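Insecticidal crystal protein Cry7Cal (Bacillus thuringiensis, PDB 5ZI1) acts as an insecticidal delta-endotoxin active against a locust, probably by binding receptors and inserting its helical domain into gut-cell membranes to form pores. Local coordinates at residues 430-435 and 448-453; 81-86 and 129-134; 241-246 and 466-471. One frame throughout, in Å; residues are numbered along the deposited sequence.

Interaction 1: 430-435 and 448-453; sequences HRLSYV and PVLGWT
Leu-432 lays its CD1 methyl over one face of the Trp-452 indole, 4.1 Å from the centroid of the six-membered ring and only 11° off the ring normal, which identifies a CH-pi contact. CG of Leu-432 lies opposite the backbone N (chi1 -175°), and the turn at chi2 then sends CD1 alongside strand 448-454, where it also meets Leu-450 CB at 3.8 Å. Although the two side chains leave the backbone in diverging directions, the leucine methyl still covers a face of the indole. Trp-452 NE1 is bonded to Thr-255.

Arg-431 and Thr-453 form the polar counterpart. The arginine chain bends at chi3 (64°) and brings NH1 to Thr-453 OG1 at 2.7 Å; the hydroxyl oxygen sits at the guanidinium edge, close to its plane, but the bond is noticeably bent. NE makes a salt bridge with Asp-353 and NH2 a weak bond to Val-457 O, so all three guanidinium nitrogens have partners. The backbones pair reciprocally, Arg-431 N to Thr-453 O at 2.8 Å and Thr-453 N to Arg-431 O at 2.9 Å.

Further on, Val-435 and Leu-450 run alongside each other on one face of the sheet, Val-435 CG1 4.1 Å from Leu-450 CD2. Ser-433 packs CB tightly against Thr-453 CG2, at 3.5 Å, while its OG is bonded to Gln-252.

Between these groups the register slips by one residue. Gly-451 O accepts from both Ser-433 N and Tyr-434 N, the two donors approaching from the same face of its plane; the modelled Ser-433 bond is improbably short, so its length is doubtful. Gly-451 N returns a bond to Tyr-434 O at 2.9 Å. Two consecutive residues facing one is the signature of a classic beta bulge, here in a buried antiparallel hairpin of the toxin's middle, all-beta domain.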
loop_
_atom_site.group_PDB
_atom_site.type_symbol
_atom_site.label_atom_id
_atom_site.label_comp_id
_atom_site.label_asym_id
_atom_site.label_seq_id
_atom_site.Cartn_x
_atom_site.Cartn_y
_atom_site.Cartn_z
ATOM N N HIS A 430 5.115 -6.701 -5.767
ATOM C CA HIS A 430 3.792 -6.501 -6.334
ATOM C C HIS A 430 3.450 -7.636 -7.290
ATOM O O HIS A 430 4.328 -8.297 -7.855
ATOM C CB HIS A 430 3.701 -5.134 -7.043
ATOM C CG HIS A 430 3.706 -3.956 -6.102
ATOM N ND1 HIS A 430 4.871 -3.381 -5.629
ATOM C CD2 HIS A 430 2.688 -3.257 -5.541
ATOM C CE1 HIS A 430 4.569 -2.376 -4.824
ATOM N NE2 HIS A 430 3.251 -2.280 -4.753
ATOM N N ARG A 431 2.150 -7.845 -7.479
ATOM C CA ARG A 431 1.625 -8.862 -8.372
ATOM C C ARG A 431 0.514 -8.232 -9.193
ATOM O O ARG A 431 -0.181 -7.329 -8.721
ATOM C CB ARG A 431 1.072 -10.091 -7.601
ATOM C CG ARG A 431 -0.365 -9.901 -7.135
ATOM C CD ARG A 431 -0.968 -11.109 -6.479
ATOM N NE ARG A 431 -0.300 -11.482 -5.231
ATOM C CZ ARG A 431 -0.437 -10.824 -4.080
ATOM N NH1 ARG A 431 -1.189 -9.726 -4.016
ATOM N NH2 ARG A 431 0.204 -11.251 -3.006
ATOM N N LEU A 432 0.359 -8.703 -10.427
ATOM C CA LEU A 432 -0.660 -8.135 -11.297
ATOM C C LEU A 432 -2.032 -8.456 -10.741
ATOM O O LEU A 432 -2.287 -9.572 -10.279
ATOM C CB LEU A 432 -0.527 -8.676 -12.718
ATOM C CG LEU A 432 -1.423 -8.129 -13.833
ATOM C CD1 LEU A 432 -1.122 -6.679 -14.193
ATOM C CD2 LEU A 432 -1.220 -9.000 -15.084
ATOM N N SER A 433 -2.923 -7.467 -10.767
ATOM C CA SER A 433 -4.256 -7.674 -10.239
ATOM C C SER A 433 -5.367 -7.214 -11.156
ATOM O O SER A 433 -6.503 -7.676 -10.986
ATOM C CB SER A 433 -4.412 -6.983 -8.865
ATOM O OG SER A 433 -4.041 -5.602 -8.903
ATOM N N TYR A 434 -5.102 -6.353 -12.130
ATOM C CA TYR A 434 -6.217 -5.800 -12.880
ATOM C C TYR A 434 -5.721 -5.354 -14.247
ATOM O O TYR A 434 -4.521 -5.167 -14.460
ATOM C CB TYR A 434 -6.879 -4.620 -12.116
ATOM C CG TYR A 434 -8.307 -4.398 -12.564
ATOM C CD1 TYR A 434 -9.339 -5.169 -12.041
ATOM C CD2 TYR A 434 -8.613 -3.479 -13.561
ATOM C CE1 TYR A 434 -10.641 -5.024 -12.476
ATOM C CE2 TYR A 434 -9.926 -3.319 -14.004
ATOM C CZ TYR A 434 -10.934 -4.099 -13.448
ATOM O OH TYR A 434 -12.243 -3.959 -13.863
ATOM N N VAL A 435 -6.665 -5.184 -15.170
ATOM C CA VAL A 435 -6.408 -4.515 -16.445
ATOM C C VAL A 435 -7.590 -3.602 -16.721
ATOM O O VAL A 435 -8.676 -4.085 -17.067
ATOM C CB VAL A 435 -6.227 -5.486 -17.624
ATOM C CG1 VAL A 435 -5.721 -4.700 -18.839
ATOM C CG2 VAL A 435 -5.302 -6.664 -17.259
ATOM N N PRO A 448 -4.605 -0.082 -22.591
ATOM C CA PRO A 448 -4.828 -0.753 -21.307
ATOM C C PRO A 448 -4.003 -0.137 -20.189
ATOM O O PRO A 448 -2.997 0.539 -20.412
ATOM C CB PRO A 448 -4.373 -2.190 -21.582
ATOM C CG PRO A 448 -3.695 -2.147 -22.969
ATOM C CD PRO A 448 -3.540 -0.736 -23.357
ATOM N N VAL A 449 -4.450 -0.361 -18.961
ATOM C CA VAL A 449 -3.689 0.072 -17.796
ATOM C C VAL A 449 -3.647 -1.086 -16.813
ATOM O O VAL A 449 -4.683 -1.695 -16.522
ATOM C CB VAL A 449 -4.285 1.328 -17.135
ATOM C CG1 VAL A 449 -3.272 1.947 -16.201
ATOM C CG2 VAL A 449 -4.725 2.326 -18.161
ATOM N N LEU A 450 -2.459 -1.393 -16.309
ATOM C CA LEU A 450 -2.258 -2.555 -15.460
ATOM C C LEU A 450 -2.341 -2.159 -13.981
ATOM O O LEU A 450 -1.778 -1.135 -13.560
ATOM C CB LEU A 450 -0.915 -3.216 -15.790
ATOM C CG LEU A 450 -0.684 -3.703 -17.249
ATOM C CD1 LEU A 450 0.642 -4.428 -17.390
ATOM C CD2 LEU A 450 -1.813 -4.593 -17.766
ATOM N N GLY A 451 -3.063 -2.963 -13.207
ATOM C CA GLY A 451 -3.224 -2.755 -11.768
ATOM C C GLY A 451 -2.527 -3.864 -10.999
ATOM O O GLY A 451 -2.568 -5.039 -11.403
ATOM N N TRP A 452 -1.884 -3.475 -9.897
ATOM C CA TRP A 452 -1.035 -4.331 -9.078
ATOM C C TRP A 452 -1.463 -4.273 -7.615
ATOM O O TRP A 452 -1.858 -3.208 -7.115
ATOM C CB TRP A 452 0.428 -3.878 -9.192
ATOM C CG TRP A 452 0.901 -3.756 -10.607
ATOM C CD1 TRP A 452 0.693 -2.718 -11.449
ATOM C CD2 TRP A 452 1.644 -4.735 -11.346
ATOM N NE1 TRP A 452 1.264 -2.981 -12.677
ATOM C CE2 TRP A 452 1.855 -4.214 -12.635
ATOM C CE3 TRP A 452 2.157 -5.997 -11.035
ATOM C CZ2 TRP A 452 2.564 -4.912 -13.620
ATOM C CZ3 TRP A 452 2.861 -6.696 -12.018
ATOM C CH2 TRP A 452 3.057 -6.147 -13.293
ATOM N N THR A 453 -1.351 -5.409 -6.921
ATOM C CA THR A 453 -1.504 -5.470 -5.471
ATOM C C THR A 453 -0.195 -5.915 -4.823
ATOM O O THR A 453 0.657 -6.541 -5.459
ATOM C CB THR A 453 -2.629 -6.414 -5.056
ATOM O OG1 THR A 453 -2.342 -7.752 -5.527
ATOM C CG2 THR A 453 -3.972 -5.911 -5.587
#

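Interaction 2: 81-86 and 129-134; sequences SELEGL and PSFRSV
The Phe-131 ring meets Leu-86 at its edge: CD1 of Leu-86 lies near the ring plane, 4.1 Å from Phe-131 CZ, and the two side chains approach from opposite directions. Leu-83 comes in obliquely to the same end of the ring, its CD2 3.4 Å from Phe-131 CZ and its CG 3.7 Å from Phe-131 CE1, so both leucines, three residues apart on the helix, meet the CZ end of the ring, one near its plane and the other at a slant. With CG anti to the carbonyl carbon (chi1 -50°), Phe-131 sends its ring from the turn toward helix 73-101. Val-143 and Ala-147 of helix 141-165 and Ala-79 also pack on it.

Beside the aromatic, Glu-82 bends at chi2 (-92°) and directs OE2 toward Ser-130, with Glu-82 OE2 and Ser-130 OG 3.3 Å apart. A water donates to Glu-82 OE2 at 2.7 Å and also reaches Ser-130 OG, though that second modelled distance is so short that its value is doubtful.

Segment 129-134 therefore meets the helix, over just 183 Å² of buried surface, through an apolar ring-leucine contact flanked by a water that donates to Glu-82 OE2 and may also link to Ser-130 OG. The apolar part sits beside a hydrated carboxylate on a partly exposed residue, which would probably keep its charge with the help of that water.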
loop_
_atom_site.group_PDB
_atom_site.type_symbol
_atom_site.label_atom_id
_atom_site.label_comp_id
_atom_site.label_asym_id
_atom_site.label_seq_id
_atom_site.Cartn_x
_atom_site.Cartn_y
_atom_site.Cartn_z
ATOM N N SER A 81 21.409 18.623 6.186
ATOM C CA SER A 81 22.301 18.794 7.325
ATOM C C SER A 81 21.707 18.186 8.597
ATOM O O SER A 81 22.427 17.562 9.388
ATOM C CB SER A 81 22.600 20.289 7.495
ATOM O OG SER A 81 23.020 20.609 8.803
ATOM N N GLU A 82 20.396 18.349 8.810
ATOM C CA GLU A 82 19.736 17.659 9.919
ATOM C C GLU A 82 19.689 16.160 9.689
ATOM O O GLU A 82 19.788 15.388 10.651
ATOM C CB GLU A 82 18.318 18.174 10.115
ATOM C CG GLU A 82 18.237 19.668 10.182
ATOM C CD GLU A 82 18.321 20.163 11.598
ATOM O OE1 GLU A 82 19.155 19.623 12.369
ATOM O OE2 GLU A 82 17.541 21.086 11.946
ATOM N N LEU A 83 19.540 15.727 8.429
ATOM C CA LEU A 83 19.526 14.293 8.164
ATOM C C LEU A 83 20.873 13.671 8.496
ATOM O O LEU A 83 20.935 12.556 9.031
ATOM C CB LEU A 83 19.124 14.017 6.717
ATOM C CG LEU A 83 17.642 14.284 6.398
ATOM C CD1 LEU A 83 17.385 14.250 4.898
ATOM C CD2 LEU A 83 16.718 13.287 7.109
ATOM N N GLU A 84 21.962 14.389 8.245
ATOM C CA GLU A 84 23.261 13.821 8.586
ATOM C C GLU A 84 23.452 13.781 10.097
ATOM O O GLU A 84 23.984 12.804 10.633
ATOM C CB GLU A 84 24.386 14.592 7.886
ATOM N N GLY A 85 22.992 14.809 10.811
ATOM C CA GLY A 85 23.019 14.739 12.261
ATOM C C GLY A 85 22.190 13.583 12.788
ATOM O O GLY A 85 22.612 12.856 13.692
ATOM N N LEU A 86 21.008 13.381 12.208
ATOM C CA LEU A 86 20.193 12.247 12.604
ATOM C C LEU A 86 20.902 10.934 12.323
ATOM O O LEU A 86 20.845 10.013 13.144
ATOM C CB LEU A 86 18.842 12.301 11.898
ATOM C CG LEU A 86 17.903 13.303 12.571
ATOM C CD1 LEU A 86 16.686 13.538 11.696
ATOM C CD2 LEU A 86 17.506 12.798 13.989
ATOM N N PRO A 129 10.686 19.697 12.025
ATOM C CA PRO A 129 10.154 20.885 11.338
ATOM C C PRO A 129 10.913 21.255 10.073
ATOM O O PRO A 129 10.311 21.812 9.152
ATOM C CB PRO A 129 10.254 21.993 12.406
ATOM C CG PRO A 129 10.150 21.280 13.684
ATOM C CD PRO A 129 10.876 19.959 13.468
ATOM N N SER A 130 12.214 20.970 9.994
ATOM C CA SER A 130 12.955 21.250 8.763
ATOM C C SER A 130 12.461 20.420 7.576
ATOM O O SER A 130 12.782 20.750 6.427
ATOM C CB SER A 130 14.447 20.987 8.970
ATOM O OG SER A 130 14.957 21.729 10.070
ATOM N N PHE A 131 11.699 19.351 7.819
ATOM C CA PHE A 131 11.208 18.501 6.738
ATOM C C PHE A 131 9.802 18.884 6.300
ATOM O O PHE A 131 9.200 18.185 5.477
ATOM C CB PHE A 131 11.262 17.022 7.152
ATOM C CG PHE A 131 12.608 16.587 7.712
ATOM C CD1 PHE A 131 13.799 17.004 7.120
ATOM C CD2 PHE A 131 12.675 15.781 8.830
ATOM C CE1 PHE A 131 15.011 16.618 7.629
ATOM C CE2 PHE A 131 13.890 15.397 9.349
ATOM C CZ PHE A 131 15.053 15.813 8.747
ATOM N N ARG A 132 9.270 19.980 6.840
ATOM C CA ARG A 132 7.980 20.543 6.457
ATOM C C ARG A 132 8.060 22.067 6.381
ATOM O O ARG A 132 7.086 22.762 6.688
ATOM C CB ARG A 132 6.870 20.106 7.422
ATOM C CG ARG A 132 7.181 20.312 8.896
ATOM C CD ARG A 132 5.891 20.478 9.685
ATOM N NE ARG A 132 6.066 20.423 11.131
ATOM C CZ ARG A 132 6.311 21.477 11.923
ATOM N NH1 ARG A 132 6.447 22.701 11.414
ATOM N NH2 ARG A 132 6.436 21.302 13.236
ATOM N N SER A 133 9.221 22.585 5.982
ATOM C CA SER A 133 9.446 24.001 5.715
ATOM C C SER A 133 8.276 24.635 4.976
ATOM O O SER A 133 7.823 24.120 3.953
ATOM C CB SER A 133 10.725 24.159 4.898
ATOM O OG SER A 133 11.643 25.028 5.536
ATOM N N VAL A 134 7.785 25.757 5.515
ATOM C CA VAL A 134 6.636 26.445 4.933
ATOM C C VAL A 134 6.923 26.766 3.482
ATOM O O VAL A 134 7.986 27.309 3.155
ATOM C CB VAL A 134 6.326 27.730 5.711
ATOM C CG1 VAL A 134 4.927 28.219 5.384
ATOM C CG2 VAL A 134 6.488 27.492 7.176
HETATM O O HOH W 1 15.163 22.230 12.418
#

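Interaction 3: 241-246 and 466-471; sequences YPMETV and DKITQI
A short parallel beta ladder, pairing Thr-245 with Ile-468 and Val-246 with Thr-469, joins strand 245-246, which follows helix 232-235, to strand 468-472 of the C-terminal domain. Three backbone bonds establish it: Ile-468 N to Glu-244 O (2.9 Å), Val-246 N to Ile-468 O (3.0 Å) and Gln-470 N to Val-246 O (3.0 Å). Ile-468 thus grips the residues before and after Thr-245, the staggered pattern of parallel strands.

On one face, Thr-245 and Ile-468 lie side by side, their CG2 methyls 4.0 Å apart. Thr-245 OG1 turns back to donate to Met-243 O at 2.9 Å, in its carbonyl plane. Ile-468 CD1 extends on to Met-243 CG, also at 4.0 Å. Tyr-241 and Gln-470 cross with ring and amide planes 88° apart; Tyr-241 OH and Gln-470 NE2 each bond to Glu-596 OE2, which brings the two polar ends together. The hydroxyl also bonds to Tyr-561 OH, and Arg-525 makes a cation-pi contact with the ring.

Lys-467 bends across Glu-244, but NZ stands 3.5 Å from OE1, farther than CE does. This salt bridge is consequently long and probably contributes little compared with the backbone ladder and the probably anionic Glu-596, shared by Tyr-241 and Gln-470.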
loop_
_atom_site.group_PDB
_atom_site.type_symbol
_atom_site.label_atom_id
_atom_site.label_comp_id
_atom_site.label_asym_id
_atom_site.label_seq_id
_atom_site.Cartn_x
_atom_site.Cartn_y
_atom_site.Cartn_z
ATOM N N TYR A 241 0.603 -3.521 20.731
ATOM C CA TYR A 241 1.221 -4.590 19.947
ATOM C C TYR A 241 2.469 -5.066 20.681
ATOM O O TYR A 241 3.603 -4.740 20.292
ATOM C CB TYR A 241 1.523 -4.121 18.523
ATOM C CG TYR A 241 0.271 -3.697 17.770
ATOM C CD1 TYR A 241 -0.148 -2.366 17.760
ATOM C CD2 TYR A 241 -0.502 -4.628 17.085
ATOM C CE1 TYR A 241 -1.307 -1.979 17.077
ATOM C CE2 TYR A 241 -1.658 -4.251 16.402
ATOM C CZ TYR A 241 -2.055 -2.930 16.398
ATOM O OH TYR A 241 -3.210 -2.567 15.723
ATOM N N PRO A 242 2.295 -5.847 21.753
ATOM C CA PRO A 242 3.444 -6.358 22.511
ATOM C C PRO A 242 4.129 -7.561 21.887
ATOM O O PRO A 242 5.102 -8.061 22.468
ATOM C CB PRO A 242 2.820 -6.737 23.865
ATOM C CG PRO A 242 1.436 -7.167 23.513
ATOM C CD PRO A 242 1.011 -6.257 22.355
ATOM N N MET A 243 3.670 -8.056 20.740
ATOM C CA MET A 243 4.402 -9.117 20.060
ATOM C C MET A 243 4.284 -8.961 18.549
ATOM O O MET A 243 3.562 -8.096 18.036
ATOM C CB MET A 243 3.930 -10.504 20.513
ATOM C CG MET A 243 2.519 -10.880 20.107
ATOM S SD MET A 243 1.818 -12.096 21.265
ATOM C CE MET A 243 3.291 -12.904 21.904
ATOM N N GLU A 244 5.039 -9.808 17.848
ATOM C CA GLU A 244 5.115 -9.767 16.395
ATOM C C GLU A 244 3.726 -9.750 15.779
ATOM O O GLU A 244 2.833 -10.488 16.197
ATOM C CB GLU A 244 5.919 -10.957 15.888
ATOM C CG GLU A 244 7.305 -11.012 16.507
ATOM C CD GLU A 244 8.067 -12.265 16.122
ATOM O OE1 GLU A 244 7.572 -13.003 15.240
ATOM O OE2 GLU A 244 9.158 -12.508 16.696
ATOM N N THR A 245 3.550 -8.862 14.806
ATOM C CA THR A 245 2.257 -8.531 14.228
ATOM C C THR A 245 2.407 -8.657 12.727
ATOM O O THR A 245 3.378 -8.148 12.166
ATOM C CB THR A 245 1.838 -7.093 14.591
ATOM O OG1 THR A 245 1.869 -6.914 16.017
ATOM C CG2 THR A 245 0.442 -6.790 14.069
ATOM N N VAL A 246 1.459 -9.320 12.082
ATOM C CA VAL A 246 1.535 -9.588 10.652
ATOM C C VAL A 246 0.504 -8.716 9.951
ATOM O O VAL A 246 -0.700 -8.816 10.229
ATOM C CB VAL A 246 1.317 -11.077 10.339
ATOM C CG1 VAL A 246 1.297 -11.289 8.828
ATOM C CG2 VAL A 246 2.412 -11.899 10.983
ATOM N N ASP A 466 1.122 -17.645 18.122
ATOM C CA ASP A 466 2.318 -16.943 18.584
ATOM C C ASP A 466 2.486 -15.563 17.968
ATOM O O ASP A 466 3.543 -14.934 18.160
ATOM C CB ASP A 466 3.596 -17.743 18.329
ATOM C CG ASP A 466 3.505 -19.160 18.833
ATOM O OD1 ASP A 466 2.438 -19.567 19.354
ATOM O OD2 ASP A 466 4.525 -19.870 18.723
ATOM N N LYS A 467 1.494 -15.075 17.225
ATOM C CA LYS A 467 1.580 -13.776 16.573
ATOM C C LYS A 467 0.214 -13.113 16.598
ATOM O O LYS A 467 -0.826 -13.783 16.634
ATOM C CB LYS A 467 2.058 -13.890 15.114
ATOM C CG LYS A 467 3.476 -14.408 14.959
ATOM C CD LYS A 467 3.901 -14.437 13.511
ATOM C CE LYS A 467 5.368 -14.082 13.374
ATOM N NZ LYS A 467 6.216 -15.211 12.889
ATOM N N ILE A 468 0.218 -11.787 16.569
ATOM C CA ILE A 468 -1.013 -11.068 16.288
ATOM C C ILE A 468 -1.209 -11.077 14.779
ATOM O O ILE A 468 -0.339 -10.627 14.025
ATOM C CB ILE A 468 -0.971 -9.639 16.839
ATOM C CG1 ILE A 468 -1.006 -9.660 18.377
ATOM C CG2 ILE A 468 -2.137 -8.877 16.288
ATOM C CD1 ILE A 468 -0.433 -8.386 19.029
ATOM N N THR A 469 -2.328 -11.618 14.332
ATOM C CA THR A 469 -2.633 -11.673 12.917
ATOM C C THR A 469 -3.592 -10.540 12.617
ATOM O O THR A 469 -4.705 -10.502 13.155
ATOM C CB THR A 469 -3.226 -13.026 12.518
ATOM O OG1 THR A 469 -2.410 -14.068 13.066
ATOM C CG2 THR A 469 -3.218 -13.153 10.995
ATOM N N GLN A 470 -3.154 -9.600 11.791
ATOM C CA GLN A 470 -3.961 -8.428 11.487
ATOM C C GLN A 470 -4.460 -8.614 10.062
ATOM O O GLN A 470 -3.674 -8.584 9.106
ATOM C CB GLN A 470 -3.172 -7.133 11.676
ATOM C CG GLN A 470 -3.983 -5.859 11.441
ATOM C CD GLN A 470 -3.108 -4.616 11.376
ATOM O OE1 GLN A 470 -2.393 -4.411 10.404
ATOM N NE2 GLN A 470 -3.152 -3.790 12.422
ATOM N N ILE A 471 -5.762 -8.823 9.934
ATOM C CA ILE A 471 -6.409 -9.165 8.682
ATOM C C ILE A 471 -7.353 -8.021 8.341
ATOM O O ILE A 471 -8.260 -7.718 9.123
ATOM C CB ILE A 471 -7.186 -10.487 8.769
ATOM C CG1 ILE A 471 -6.273 -11.629 9.219
ATOM C CG2 ILE A 471 -7.832 -10.787 7.428
ATOM C CD1 ILE A 471 -6.966 -13.002 9.204
#

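The three contacts sample the three domains of the toxin. Interaction 2 lies inside the N-terminal helical bundle, interaction 1 inside the middle beta domain, and interaction 3 ties strand 245-246, which follows helix 232-235, to the C-terminal domain. In sequence, interaction 2 closes before either of the others opens, whereas interaction 1 is nested within the long loop that interaction 3 closes. None touches another. Interactions 1 and 3 come nearest, with closest atoms about 12 Å apart and centres 29 Å apart; strand 448-454 is followed directly by strand 468-472. Interaction 2 remains about 23 Å from each of them, nearest atom to nearest atom.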